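Local coordinates for hypothetical 11.0 kDa protein (Sulfolobus virus 1, PDB 1TBX), which probably acts as a homodimeric winged-helix transcription factor that recognises a palindromic or pseudo-palindromic DNA target sequence, at residues G54-R59 / L67-K72; P5-E10 / T82-Y87; I23-L28 / T42-K47; I12-L17 / L75-L80. One frame throughout, in Å; residues are numbered along the deposited sequence.

Contact 1. Residues G54-R59 / L67-K72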
loop_
_atom_site.group_PDB
_atom_site.type_symbol
_atom_site.label_atom_id
_atom_site.label_comp_id
_atom_site.label_asym_id
_atom_site.label_seq_id
_atom_site.Cartn_x
_atom_site.Cartn_y
_atom_site.Cartn_z
ATOM N N GLY A 54 9.301 -13.185 -7.161
ATOM C CA GLY A 54 8.783 -14.496 -6.822
ATOM C C GLY A 54 7.405 -14.555 -6.184
ATOM O O GLY A 54 7.111 -15.517 -5.451
ATOM N N PHE A 55 6.584 -13.537 -6.470
ATOM C CA PHE A 55 5.197 -13.481 -6.044
ATOM C C PHE A 55 4.221 -14.017 -7.081
ATOM O O PHE A 55 3.148 -14.480 -6.716
ATOM C CB PHE A 55 4.811 -12.061 -5.787
ATOM C CG PHE A 55 5.560 -11.428 -4.668
ATOM C CD1 PHE A 55 6.598 -10.544 -4.922
ATOM C CD2 PHE A 55 5.209 -11.674 -3.350
ATOM C CE1 PHE A 55 7.278 -9.916 -3.899
ATOM C CE2 PHE A 55 5.906 -11.052 -2.317
ATOM C CZ PHE A 55 6.938 -10.167 -2.609
ATOM N N VAL A 56 4.591 -13.960 -8.365
ATOM C CA VAL A 56 3.688 -14.284 -9.476
ATOM C C VAL A 56 4.417 -15.151 -10.482
ATOM O O VAL A 56 5.638 -15.017 -10.666
ATOM C CB VAL A 56 3.245 -12.984 -10.182
ATOM C CG1 VAL A 56 2.584 -13.230 -11.524
ATOM C CG2 VAL A 56 2.321 -12.167 -9.278
ATOM N N LYS A 57 3.676 -16.039 -11.137
ATOM C CA LYS A 57 4.232 -16.821 -12.236
ATOM C C LYS A 57 3.462 -16.514 -13.512
ATOM O O LYS A 57 2.254 -16.370 -13.479
ATOM C CB LYS A 57 4.226 -18.326 -11.918
ATOM C CG LYS A 57 5.555 -18.825 -11.294
ATOM C CD LYS A 57 5.413 -20.110 -10.401
ATOM C CE LYS A 57 6.768 -20.529 -9.715
ATOM N NZ LYS A 57 7.139 -22.002 -9.808
ATOM N N GLU A 58 4.157 -16.376 -14.633
ATOM C CA GLU A 58 3.454 -16.227 -15.888
ATOM C C GLU A 58 3.687 -17.416 -16.817
ATOM O O GLU A 58 4.837 -17.688 -17.172
ATOM C CB GLU A 58 3.871 -14.944 -16.588
ATOM C CG GLU A 58 3.157 -14.709 -17.918
ATOM C CD GLU A 58 3.470 -13.349 -18.470
ATOM O OE1 GLU A 58 2.517 -12.588 -18.781
ATOM O OE2 GLU A 58 4.685 -13.041 -18.555
ATOM N N ARG A 59 2.608 -18.103 -17.224
ATOM C CA ARG A 59 2.688 -19.202 -18.214
ATOM C C ARG A 59 1.937 -18.911 -19.516
ATOM O O ARG A 59 0.899 -18.235 -19.517
ATOM C CB ARG A 59 2.176 -20.520 -17.635
ATOM C CG ARG A 59 2.717 -20.910 -16.242
ATOM C CD ARG A 59 2.145 -22.233 -15.701
ATOM N NE ARG A 59 1.377 -22.052 -14.469
ATOM C CZ ARG A 59 0.542 -22.963 -13.953
ATOM N NH1 ARG A 59 0.357 -24.138 -14.560
ATOM N NH2 ARG A 59 -0.101 -22.705 -12.809
ATOM N N LEU A 67 -1.493 -15.514 -15.641
ATOM C CA LEU A 67 -0.858 -15.211 -14.372
ATOM C C LEU A 67 -1.347 -16.082 -13.230
ATOM O O LEU A 67 -2.566 -16.254 -13.016
ATOM C CB LEU A 67 -1.052 -13.725 -14.018
ATOM C CG LEU A 67 -0.484 -12.812 -15.115
ATOM C CD1 LEU A 67 -0.894 -11.403 -14.859
ATOM C CD2 LEU A 67 1.062 -12.929 -15.282
ATOM N N TYR A 68 -0.398 -16.632 -12.482
ATOM C CA TYR A 68 -0.737 -17.398 -11.297
ATOM C C TYR A 68 -0.026 -16.785 -10.133
ATOM O O TYR A 68 0.932 -16.012 -10.293
ATOM C CB TYR A 68 -0.433 -18.887 -11.493
ATOM C CG TYR A 68 -1.189 -19.399 -12.712
ATOM C CD1 TYR A 68 -0.713 -19.115 -13.996
ATOM C CD2 TYR A 68 -2.425 -20.067 -12.591
ATOM C CE1 TYR A 68 -1.406 -19.506 -15.133
ATOM C CE2 TYR A 68 -3.138 -20.469 -13.729
ATOM C CZ TYR A 68 -2.612 -20.193 -15.007
ATOM O OH TYR A 68 -3.250 -20.569 -16.189
ATOM N N LEU A 69 -0.556 -17.077 -8.952
ATOM C CA LEU A 69 0.024 -16.585 -7.722
ATOM C C LEU A 69 0.974 -17.616 -7.221
ATOM O O LEU A 69 0.906 -18.789 -7.560
ATOM C CB LEU A 69 -1.027 -16.303 -6.666
ATOM C CG LEU A 69 -1.723 -14.956 -6.820
ATOM C CD1 LEU A 69 -2.875 -14.901 -5.827
ATOM C CD2 LEU A 69 -0.750 -13.820 -6.593
ATOM N N THR A 70 1.882 -17.155 -6.402
ATOM C CA THR A 70 2.914 -17.980 -5.886
ATOM C C THR A 70 2.470 -18.260 -4.463
ATOM O O THR A 70 1.529 -17.617 -3.983
ATOM C CB THR A 70 4.145 -17.140 -6.013
ATOM O OG1 THR A 70 5.130 -17.881 -6.730
ATOM C CG2 THR A 70 4.740 -16.712 -4.669
ATOM N N GLU A 71 3.081 -19.234 -3.798
ATOM C CA GLU A 71 2.821 -19.445 -2.380
ATOM C C GLU A 71 2.898 -18.128 -1.588
ATOM O O GLU A 71 1.919 -17.722 -0.942
ATOM C CB GLU A 71 3.817 -20.455 -1.858
ATOM C CG GLU A 71 3.348 -21.880 -2.042
ATOM C CD GLU A 71 3.357 -22.669 -0.734
ATOM O OE1 GLU A 71 3.239 -22.057 0.361
ATOM O OE2 GLU A 71 3.488 -23.910 -0.798
ATOM N N LYS A 72 4.045 -17.446 -1.684
ATOM C CA LYS A 72 4.246 -16.136 -1.029
ATOM C C LYS A 72 3.379 -14.988 -1.609
ATOM O O LYS A 72 3.034 -14.039 -0.902
ATOM C CB LYS A 72 5.762 -15.789 -0.868
ATOM C CG LYS A 72 6.420 -14.701 -1.727
ATOM C CD LYS A 72 7.874 -15.082 -2.029
ATOM C CE LYS A 72 8.704 -13.937 -2.630
ATOM N NZ LYS A 72 9.971 -13.571 -1.896
#
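The beta hairpin that forms the wing of this winged-helix domain is paired at its base, where Lys57 meets Tyr68 as a hydrogen-bonded antiparallel pair. Lys57 N gives a bond of 2.9 Å to Tyr68 O, and Tyr68 N returns one of 2.8 Å to Lys57 O, nearly straight (171°) and in the carbonyl plane. The non-hydrogen-bonded pairs Val56 with Leu69 and Glu58 with Leu67 flank it, their side chains on the other face. There, Leu67 CD2 crosses the aliphatic part of Glu58 at a slant, 3.7 Å from Glu58 CB; the carboxylate bonds Thr25 through OE1. On the Lys57 face the Arg59 guanidinium lies over the Tyr68 ring, a cation-pi contact with Arg59 CZ 4.0 Å from the centroid and the planes 44° apart. Arg59 bends at chi3 (-117°) to reach it, and NH1 forms a salt bridge with Glu61. Where the strands end, Thr70 N bonds Phe55 O at 3.0 Å. Beside the second subunit, Lys72 CE lies 4.1 Å from the Phe55 ring centroid (CH-pi), Lys72 NZ 5.0 Å over the same face (a longer cation-pi contact). Thus leucine and valine turn to the helices, while an arginine covers an aromatic ring on the Lys57 face.

Contact 2. Residues P5-E10 / T82-Y87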
loop_
_atom_site.group_PDB
_atom_site.type_symbol
_atom_site.label_atom_id
_atom_site.label_comp_id
_atom_site.label_asym_id
_atom_site.label_seq_id
_atom_site.Cartn_x
_atom_site.Cartn_y
_atom_site.Cartn_z
ATOM N N PRO A 5 -2.271 7.304 -4.081
ATOM C CA PRO A 5 -1.673 7.069 -2.737
ATOM C C PRO A 5 -2.015 5.610 -2.514
ATOM O O PRO A 5 -3.094 5.229 -2.977
ATOM C CB PRO A 5 -2.506 7.960 -1.833
ATOM C CG PRO A 5 -3.429 8.763 -2.758
ATOM C CD PRO A 5 -3.541 8.056 -4.033
ATOM N N PHE A 6 -1.269 4.734 -1.880
ATOM C CA PHE A 6 -0.621 4.696 -0.633
ATOM C C PHE A 6 0.087 3.382 -1.050
ATOM O O PHE A 6 0.989 2.864 -0.373
ATOM C CB PHE A 6 -1.668 4.233 0.379
ATOM C CG PHE A 6 -2.357 5.342 1.131
ATOM C CD1 PHE A 6 -3.379 6.073 0.551
ATOM C CD2 PHE A 6 -2.001 5.636 2.447
ATOM C CE1 PHE A 6 -4.014 7.108 1.252
ATOM C CE2 PHE A 6 -2.631 6.645 3.139
ATOM C CZ PHE A 6 -3.649 7.385 2.538
ATOM N N PHE A 7 -0.416 2.822 -2.171
ATOM C CA PHE A 7 0.027 1.581 -2.789
ATOM C C PHE A 7 0.697 1.861 -4.119
ATOM O O PHE A 7 0.219 2.637 -4.941
ATOM C CB PHE A 7 -1.164 0.649 -3.068
ATOM C CG PHE A 7 -2.169 0.587 -1.948
ATOM C CD1 PHE A 7 -3.316 1.371 -1.989
ATOM C CD2 PHE A 7 -1.955 -0.220 -0.836
ATOM C CE1 PHE A 7 -4.265 1.328 -0.946
ATOM C CE2 PHE A 7 -2.899 -0.259 0.224
ATOM C CZ PHE A 7 -4.059 0.520 0.161
ATOM N N TYR A 8 1.820 1.210 -4.325
ATOM C CA TYR A 8 2.467 1.198 -5.605
ATOM C C TYR A 8 1.724 0.233 -6.534
ATOM O O TYR A 8 0.870 -0.541 -6.076
ATOM C CB TYR A 8 3.877 0.696 -5.404
ATOM C CG TYR A 8 4.874 1.731 -4.982
ATOM C CD1 TYR A 8 5.253 1.870 -3.637
ATOM C CD2 TYR A 8 5.479 2.543 -5.913
ATOM C CE1 TYR A 8 6.212 2.792 -3.258
ATOM C CE2 TYR A 8 6.418 3.459 -5.546
ATOM C CZ TYR A 8 6.790 3.590 -4.226
ATOM O OH TYR A 8 7.756 4.533 -3.907
ATOM N N PRO A 9 2.042 0.262 -7.831
ATOM C CA PRO A 9 1.403 -0.656 -8.791
ATOM C C PRO A 9 1.539 -2.137 -8.473
ATOM O O PRO A 9 0.569 -2.899 -8.604
ATOM C CB PRO A 9 2.088 -0.320 -10.094
ATOM C CG PRO A 9 2.335 1.162 -9.923
ATOM C CD PRO A 9 2.940 1.229 -8.497
ATOM N N GLU A 10 2.722 -2.540 -8.047
ATOM C CA GLU A 10 2.970 -3.923 -7.686
ATOM C C GLU A 10 1.944 -4.401 -6.657
ATOM O O GLU A 10 1.435 -5.537 -6.729
ATOM C CB GLU A 10 4.369 -3.950 -7.139
ATOM C CG GLU A 10 5.050 -2.617 -7.447
ATOM C CD GLU A 10 5.727 -2.029 -6.238
ATOM O OE1 GLU A 10 5.684 -2.691 -5.205
ATOM O OE2 GLU A 10 6.325 -0.928 -6.296
ATOM N N THR A 82 -7.272 -6.599 1.311
ATOM C CA THR A 82 -8.040 -6.115 2.451
ATOM C C THR A 82 -7.752 -4.606 2.678
ATOM O O THR A 82 -8.668 -3.811 2.811
ATOM C CB THR A 82 -7.818 -7.102 3.738
ATOM O OG1 THR A 82 -8.333 -6.546 4.946
ATOM C CG2 THR A 82 -6.418 -7.248 4.155
ATOM N N ALA A 83 -6.471 -4.238 2.652
ATOM C CA ALA A 83 -6.020 -2.860 2.625
ATOM C C ALA A 83 -6.609 -1.994 1.466
ATOM O O ALA A 83 -7.271 -0.976 1.738
ATOM C CB ALA A 83 -4.511 -2.818 2.642
ATOM N N ILE A 84 -6.402 -2.391 0.201
ATOM C CA ILE A 84 -6.978 -1.665 -0.957
ATOM C C ILE A 84 -8.502 -1.591 -0.912
ATOM O O ILE A 84 -9.116 -0.542 -1.185
ATOM C CB ILE A 84 -6.544 -2.313 -2.274
ATOM C CG1 ILE A 84 -5.043 -2.092 -2.494
ATOM C CG2 ILE A 84 -7.374 -1.770 -3.452
ATOM C CD1 ILE A 84 -4.360 -3.231 -3.135
ATOM N N GLU A 85 -9.113 -2.703 -0.548
ATOM C CA GLU A 85 -10.545 -2.742 -0.429
ATOM C C GLU A 85 -11.080 -1.770 0.615
ATOM O O GLU A 85 -12.129 -1.142 0.403
ATOM C CB GLU A 85 -10.965 -4.154 -0.128
ATOM C CG GLU A 85 -12.360 -4.416 -0.592
ATOM C CD GLU A 85 -12.456 -4.551 -2.116
ATOM O OE1 GLU A 85 -11.399 -4.876 -2.772
ATOM O OE2 GLU A 85 -13.607 -4.335 -2.636
ATOM N N THR A 86 -10.358 -1.665 1.742
ATOM C CA THR A 86 -10.758 -0.816 2.830
ATOM C C THR A 86 -10.567 0.597 2.326
ATOM O O THR A 86 -11.409 1.455 2.540
ATOM C CB THR A 86 -9.861 -1.086 4.067
ATOM O OG1 THR A 86 -10.043 -2.438 4.504
ATOM C CG2 THR A 86 -10.280 -0.212 5.290
ATOM N N TYR A 87 -9.448 0.818 1.641
ATOM C CA TYR A 87 -9.203 2.098 0.974
ATOM C C TYR A 87 -10.355 2.537 0.073
ATOM O O TYR A 87 -10.886 3.639 0.279
ATOM C CB TYR A 87 -7.960 2.064 0.105
ATOM C CG TYR A 87 -7.598 3.428 -0.443
ATOM C CD1 TYR A 87 -7.666 4.556 0.374
ATOM C CD2 TYR A 87 -7.194 3.595 -1.773
ATOM C CE1 TYR A 87 -7.346 5.808 -0.099
ATOM C CE2 TYR A 87 -6.872 4.855 -2.255
ATOM C CZ TYR A 87 -6.950 5.956 -1.414
ATOM O OH TYR A 87 -6.602 7.214 -1.853
#
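Phe7 is covered over its centre by a single methylene: Ile84 CG1 stands 3.6 Å from the ring centroid and only 3° off the ring normal, a CH-pi contact centred on the ring. Phe6 CB, from the preceding residue, lies over the opposite face, nearer the rim. At its far end Phe7 CE2 touches Ala83 CB at 3.9 Å, while Phe7 CE1 comes within 3.8 Å of Tyr87 CD2. This last approach belongs to an offset edge-to-face pair, the edge of Phe7 directed at the face of Tyr87 with the planes at 61°. The segment 5-10 runs from the N-terminal arm into the first helix of the winged-helix domain, and it packs here on the long C-terminal helix 71-94. Phe6 completes the aromatic cluster, also turning its edge to the Tyr87 face; their centroids are 5.4 Å apart. Tyr87 presents one ring face to both phenylalanines; its CG is anti to the backbone N (chi1 -173°), which carries the ring out from the helix toward the arm. Its hydroxyl ends beside the proline ring, Tyr87 OH lying 3.6 Å from Pro5 CG, and is hydrogen-bonded to Lys91. Phe76 of the second subunit meets both Phe6 and Tyr87.

Contact 3. Residues I23-L28 / T42-K47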
loop_
_atom_site.group_PDB
_atom_site.type_symbol
_atom_site.label_atom_id
_atom_site.label_comp_id
_atom_site.label_asym_id
_atom_site.label_seq_id
_atom_site.Cartn_x
_atom_site.Cartn_y
_atom_site.Cartn_z
ATOM N N ILE A 23 -6.068 -15.667 -15.330
ATOM C CA ILE A 23 -6.444 -14.530 -16.153
ATOM C C ILE A 23 -5.314 -14.276 -17.146
ATOM O O ILE A 23 -4.142 -14.333 -16.779
ATOM C CB ILE A 23 -6.736 -13.295 -15.266
ATOM C CG1 ILE A 23 -7.223 -12.112 -16.117
ATOM C CG2 ILE A 23 -5.503 -12.908 -14.436
ATOM C CD1 ILE A 23 -8.372 -11.276 -15.476
ATOM N N ALA A 24 -5.662 -14.049 -18.403
ATOM C CA ALA A 24 -4.665 -13.557 -19.335
ATOM C C ALA A 24 -4.164 -12.208 -18.812
ATOM O O ALA A 24 -4.950 -11.324 -18.466
ATOM C CB ALA A 24 -5.242 -13.411 -20.729
ATOM N N THR A 25 -2.840 -12.087 -18.732
ATOM C CA THR A 25 -2.125 -10.890 -18.305
ATOM C C THR A 25 -2.772 -9.566 -18.751
ATOM O O THR A 25 -3.051 -8.707 -17.923
ATOM C CB THR A 25 -0.677 -11.016 -18.796
ATOM O OG1 THR A 25 -0.066 -12.188 -18.214
ATOM C CG2 THR A 25 0.171 -9.836 -18.334
ATOM N N TYR A 26 -3.053 -9.408 -20.029
ATOM C CA TYR A 26 -3.668 -8.166 -20.479
ATOM C C TYR A 26 -5.083 -7.948 -19.931
ATOM O O TYR A 26 -5.485 -6.800 -19.676
ATOM C CB TYR A 26 -3.630 -7.990 -22.009
ATOM C CG TYR A 26 -4.109 -6.630 -22.420
ATOM C CD1 TYR A 26 -3.288 -5.500 -22.271
ATOM C CD2 TYR A 26 -5.397 -6.457 -22.922
ATOM C CE1 TYR A 26 -3.733 -4.228 -22.641
ATOM C CE2 TYR A 26 -5.858 -5.197 -23.290
ATOM C CZ TYR A 26 -5.026 -4.084 -23.143
ATOM O OH TYR A 26 -5.493 -2.841 -23.531
ATOM N N ASP A 27 -5.835 -9.024 -19.741
ATOM C CA ASP A 27 -7.121 -8.843 -19.072
ATOM C C ASP A 27 -6.952 -8.392 -17.647
ATOM O O ASP A 27 -7.788 -7.631 -17.155
ATOM C CB ASP A 27 -8.011 -10.077 -19.120
ATOM C CG ASP A 27 -8.515 -10.328 -20.501
ATOM O OD1 ASP A 27 -8.558 -9.323 -21.260
ATOM O OD2 ASP A 27 -8.828 -11.473 -20.930
ATOM N N LEU A 28 -5.894 -8.862 -16.975
ATOM C CA LEU A 28 -5.641 -8.394 -15.619
ATOM C C LEU A 28 -5.353 -6.910 -15.692
ATOM O O LEU A 28 -5.852 -6.152 -14.886
ATOM C CB LEU A 28 -4.500 -9.132 -14.924
ATOM C CG LEU A 28 -4.202 -8.584 -13.505
ATOM C CD1 LEU A 28 -5.330 -8.927 -12.490
ATOM C CD2 LEU A 28 -2.820 -8.962 -12.921
ATOM N N THR A 42 3.553 1.306 -16.833
ATOM C CA THR A 42 3.588 1.055 -15.416
ATOM C C THR A 42 3.062 -0.363 -15.049
ATOM O O THR A 42 3.695 -1.036 -14.241
ATOM C CB THR A 42 3.168 2.287 -14.451
ATOM O OG1 THR A 42 2.276 1.840 -13.392
ATOM C CG2 THR A 42 2.503 3.535 -15.118
ATOM N N PHE A 43 1.983 -0.849 -15.690
ATOM C CA PHE A 43 1.454 -2.202 -15.352
ATOM C C PHE A 43 2.451 -3.316 -15.588
ATOM O O PHE A 43 2.620 -4.166 -14.714
ATOM C CB PHE A 43 0.131 -2.534 -16.065
ATOM C CG PHE A 43 -0.321 -3.975 -15.907
ATOM C CD1 PHE A 43 -1.261 -4.321 -14.952
ATOM C CD2 PHE A 43 0.180 -4.998 -16.760
ATOM C CE1 PHE A 43 -1.703 -5.680 -14.787
ATOM C CE2 PHE A 43 -0.233 -6.372 -16.601
ATOM C CZ PHE A 43 -1.177 -6.707 -15.627
ATOM N N TYR A 44 3.089 -3.311 -16.766
ATOM C CA TYR A 44 4.069 -4.344 -17.133
ATOM C C TYR A 44 5.310 -4.255 -16.263
ATOM O O TYR A 44 5.871 -5.275 -15.877
ATOM C CB TYR A 44 4.355 -4.412 -18.663
ATOM C CG TYR A 44 3.262 -5.229 -19.360
ATOM C CD1 TYR A 44 2.149 -4.619 -19.920
ATOM C CD2 TYR A 44 3.304 -6.611 -19.381
ATOM C CE1 TYR A 44 1.103 -5.384 -20.504
ATOM C CE2 TYR A 44 2.292 -7.367 -19.977
ATOM C CZ TYR A 44 1.189 -6.747 -20.525
ATOM O OH TYR A 44 0.194 -7.494 -21.115
ATOM N N ASP A 45 5.689 -3.051 -15.867
ATOM C CA ASP A 45 6.797 -2.928 -14.944
ATOM C C ASP A 45 6.483 -3.700 -13.668
ATOM O O ASP A 45 7.327 -4.443 -13.151
ATOM C CB ASP A 45 7.055 -1.477 -14.643
ATOM C CG ASP A 45 8.198 -0.939 -15.423
ATOM O OD1 ASP A 45 8.718 -1.637 -16.350
ATOM O OD2 ASP A 45 8.656 0.195 -15.166
ATOM N N ALA A 46 5.249 -3.554 -13.198
ATOM C CA ALA A 46 4.806 -4.266 -12.036
ATOM C C ALA A 46 4.750 -5.796 -12.265
ATOM O O ALA A 46 5.138 -6.577 -11.373
ATOM C CB ALA A 46 3.448 -3.708 -11.553
ATOM N N LYS A 47 4.285 -6.240 -13.438
ATOM C CA LYS A 47 4.255 -7.684 -13.672
ATOM C C LYS A 47 5.706 -8.168 -13.602
ATOM O O LYS A 47 6.009 -9.123 -12.880
ATOM C CB LYS A 47 3.519 -8.072 -14.981
ATOM C CG LYS A 47 3.561 -9.559 -15.396
ATOM C CD LYS A 47 3.721 -9.681 -16.939
ATOM C CE LYS A 47 5.103 -10.188 -17.427
ATOM N NZ LYS A 47 5.424 -9.758 -18.826
#
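Thr25, in the first turn of helix 25-33, directs its CB toward helix 40-52 and divides there into a polar and an apolar branch. OG1 lies beside the backbone N (chi1 -60°) and turns to the wing, where it hydrogen-bonds Glu58 OE1 and the backbone O of Lys65. The methyl CG2, anti to the backbone N, points across the contact into a niche made by three side chains. Thr25 CG2 is 3.6 Å from Tyr44 OH and equally near CE2 of that ring; on other sides it meets Phe43 CE2 at 3.9 Å and Lys47 CD at 3.8 Å. The helices belong to the helix-turn-helix of the winged-helix domain, and 40-52 is the probable recognition helix by its place in this fold. Phe43 lies deeper in: its CZ is 3.6 Å from Thr25 O, and Leu28 CD2 approaches the ring edge, 3.9 Å from Phe43 CZ. Nearer the surface, Tyr44 OH reaches the edge of the Tyr26 ring, and Tyr26 CB is 4.0 Å from Tyr44 OH. No hydrogen bond joins the two segments, which meet through van der Waals packing alone, while the polar branch of Thr25 ties the helix start to the hairpin.

Contact 4. Residues I12-L17 / L75-L80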
loop_
_atom_site.group_PDB
_atom_site.type_symbol
_atom_site.label_atom_id
_atom_site.label_comp_id
_atom_site.label_asym_id
_atom_site.label_seq_id
_atom_site.Cartn_x
_atom_site.Cartn_y
_atom_site.Cartn_z
ATOM N N ILE A 12 -1.224 -3.058 -6.161
ATOM C CA ILE A 12 -2.544 -3.192 -6.772
ATOM C C ILE A 12 -2.639 -4.473 -7.618
ATOM O O ILE A 12 -3.573 -5.278 -7.425
ATOM C CB ILE A 12 -2.875 -1.968 -7.609
ATOM C CG1 ILE A 12 -2.839 -0.747 -6.703
ATOM C CG2 ILE A 12 -4.249 -2.098 -8.204
ATOM C CD1 ILE A 12 -2.594 0.533 -7.426
ATOM N N VAL A 13 -1.670 -4.655 -8.522
ATOM C CA VAL A 13 -1.648 -5.744 -9.464
ATOM C C VAL A 13 -1.682 -7.022 -8.659
ATOM O O VAL A 13 -2.508 -7.883 -8.891
ATOM C CB VAL A 13 -0.400 -5.677 -10.315
ATOM C CG1 VAL A 13 -0.288 -6.946 -11.164
ATOM C CG2 VAL A 13 -0.355 -4.308 -11.192
ATOM N N LEU A 14 -0.855 -7.122 -7.637
ATOM C CA LEU A 14 -0.879 -8.310 -6.799
ATOM C C LEU A 14 -2.268 -8.615 -6.177
ATOM O O LEU A 14 -2.769 -9.748 -6.241
ATOM C CB LEU A 14 0.205 -8.186 -5.713
ATOM C CG LEU A 14 0.606 -9.521 -5.086
ATOM C CD1 LEU A 14 0.945 -10.489 -6.202
ATOM C CD2 LEU A 14 1.758 -9.366 -4.067
ATOM N N ALA A 15 -2.877 -7.601 -5.568
ATOM C CA ALA A 15 -4.180 -7.730 -4.928
ATOM C C ALA A 15 -5.201 -8.214 -5.931
ATOM O O ALA A 15 -5.976 -9.111 -5.649
ATOM C CB ALA A 15 -4.615 -6.399 -4.385
ATOM N N TYR A 16 -5.185 -7.632 -7.123
ATOM C CA TYR A 16 -6.187 -7.962 -8.125
ATOM C C TYR A 16 -6.069 -9.377 -8.669
ATOM O O TYR A 16 -7.063 -9.982 -9.111
ATOM C CB TYR A 16 -6.163 -6.928 -9.232
ATOM C CG TYR A 16 -7.016 -5.772 -8.824
ATOM C CD1 TYR A 16 -6.596 -4.860 -7.827
ATOM C CD2 TYR A 16 -8.301 -5.621 -9.370
ATOM C CE1 TYR A 16 -7.448 -3.799 -7.429
ATOM C CE2 TYR A 16 -9.151 -4.569 -8.990
ATOM C CZ TYR A 16 -8.731 -3.669 -8.034
ATOM O OH TYR A 16 -9.617 -2.671 -7.699
ATOM N N LEU A 17 -4.859 -9.917 -8.624
ATOM C CA LEU A 17 -4.635 -11.257 -9.132
ATOM C C LEU A 17 -5.298 -12.295 -8.206
ATOM O O LEU A 17 -5.768 -13.358 -8.656
ATOM C CB LEU A 17 -3.140 -11.522 -9.256
ATOM C CG LEU A 17 -2.716 -12.848 -9.856
ATOM C CD1 LEU A 17 -3.556 -13.117 -11.082
ATOM C CD2 LEU A 17 -1.255 -12.785 -10.198
ATOM N N LEU A 75 -0.272 -15.530 -0.071
ATOM C CA LEU A 75 -0.296 -15.025 1.297
ATOM C C LEU A 75 -0.372 -13.512 1.340
ATOM O O LEU A 75 -1.278 -12.937 1.953
ATOM C CB LEU A 75 0.901 -15.572 2.075
ATOM C CG LEU A 75 0.536 -17.031 2.422
ATOM C CD1 LEU A 75 1.735 -17.990 2.607
ATOM C CD2 LEU A 75 -0.479 -17.082 3.614
ATOM N N PHE A 76 0.535 -12.857 0.640
ATOM C CA PHE A 76 0.567 -11.387 0.610
ATOM C C PHE A 76 -0.647 -10.744 -0.062
ATOM O O PHE A 76 -1.238 -9.812 0.489
ATOM C CB PHE A 76 1.829 -10.920 -0.093
ATOM C CG PHE A 76 2.220 -9.505 0.213
ATOM C CD1 PHE A 76 1.752 -8.858 1.358
ATOM C CD2 PHE A 76 3.096 -8.822 -0.646
ATOM C CE1 PHE A 76 2.128 -7.517 1.626
ATOM C CE2 PHE A 76 3.489 -7.497 -0.385
ATOM C CZ PHE A 76 2.999 -6.844 0.751
ATOM N N ALA A 77 -1.002 -11.224 -1.255
ATOM C CA ALA A 77 -2.156 -10.718 -1.987
ATOM C C ALA A 77 -3.401 -10.533 -1.075
ATOM O O ALA A 77 -4.089 -9.515 -1.167
ATOM C CB ALA A 77 -2.463 -11.629 -3.187
ATOM N N ILE A 78 -3.651 -11.492 -0.175
ATOM C CA ILE A 78 -4.839 -11.437 0.700
ATOM C C ILE A 78 -4.809 -10.201 1.589
ATOM O O ILE A 78 -5.803 -9.467 1.655
ATOM C CB ILE A 78 -4.949 -12.674 1.583
ATOM C CG1 ILE A 78 -5.203 -13.938 0.749
ATOM C CG2 ILE A 78 -6.005 -12.471 2.672
ATOM C CD1 ILE A 78 -4.755 -15.258 1.507
ATOM N N SER A 79 -3.681 -9.968 2.259
ATOM C CA SER A 79 -3.599 -8.826 3.138
ATOM C C SER A 79 -3.543 -7.497 2.376
ATOM O O SER A 79 -4.019 -6.481 2.865
ATOM C CB SER A 79 -2.438 -8.953 4.102
ATOM O OG SER A 79 -1.227 -9.105 3.398
ATOM N N LEU A 80 -2.949 -7.479 1.192
ATOM C CA LEU A 80 -3.045 -6.286 0.349
ATOM C C LEU A 80 -4.486 -6.005 -0.098
ATOM O O LEU A 80 -4.901 -4.851 -0.102
ATOM C CB LEU A 80 -2.147 -6.396 -0.882
ATOM C CG LEU A 80 -0.607 -6.358 -0.729
ATOM C CD1 LEU A 80 0.140 -6.731 -2.057
ATOM C CD2 LEU A 80 -0.073 -5.022 -0.099
#
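The first helix of the winged-helix domain, 9-17, meets the long C-terminal helix 71-94 through Leu14, which reaches across to Phe76, Ala77 and Leu80. Leu14 CD2 does most of the touching, 3.7 Å from Leu80 CD1 and also 3.7 Å from Phe76 CD2. Leu14 CG stands anti to the backbone N (chi1 -160°), carrying the branched end over toward the other helix. Leu80 CD1 touches Leu14 and also lies over the centre of the Phe76 ring, one turn earlier on its own helix, 3.8 Å above the plane. The segments' axes cross at -101° and approach to 7.9 Å, which brings the long helix almost squarely over the domain's first helix. Small residues permit this approach. Ala15 and Ala77 have their CA atoms 4.7 Å apart, and Ala77 CB packs 3.6 Å from Leu14 O; to one side, Ala15 CB faces Leu80 CB at 4.3 Å. All five touching residues are buried and apolar, and no hydrogen bond links the helices. The second subunit covers this layer as well: its Phe6 packs on Leu14, while its Phe7 packs on Leu80.

In the buried pair, contact 4 joins helix 9-17 to helix 71-94 and contact 2 joins the preceding arm to the same long helix, adjoining through Ile84 and Ala15. Contact 4 is mainly aliphatic and close to the centre of the chain, whereas contact 2 is largely aromatic and lies farther out. Both reach the second subunit, as does contact 1 at Phe55 and Lys72; contact 3 touches no other chain. Contacts 1 and 3 are only partly buried and meet through the Glu58-Thr25 bond and at Leu67. Backbone bonds and cation-pi pairs distinguish contact 1; the other three have no hydrogen bonds between their segments. Leu14 and Leu17 connect contact 4 to contact 1, Val13 to contact 3.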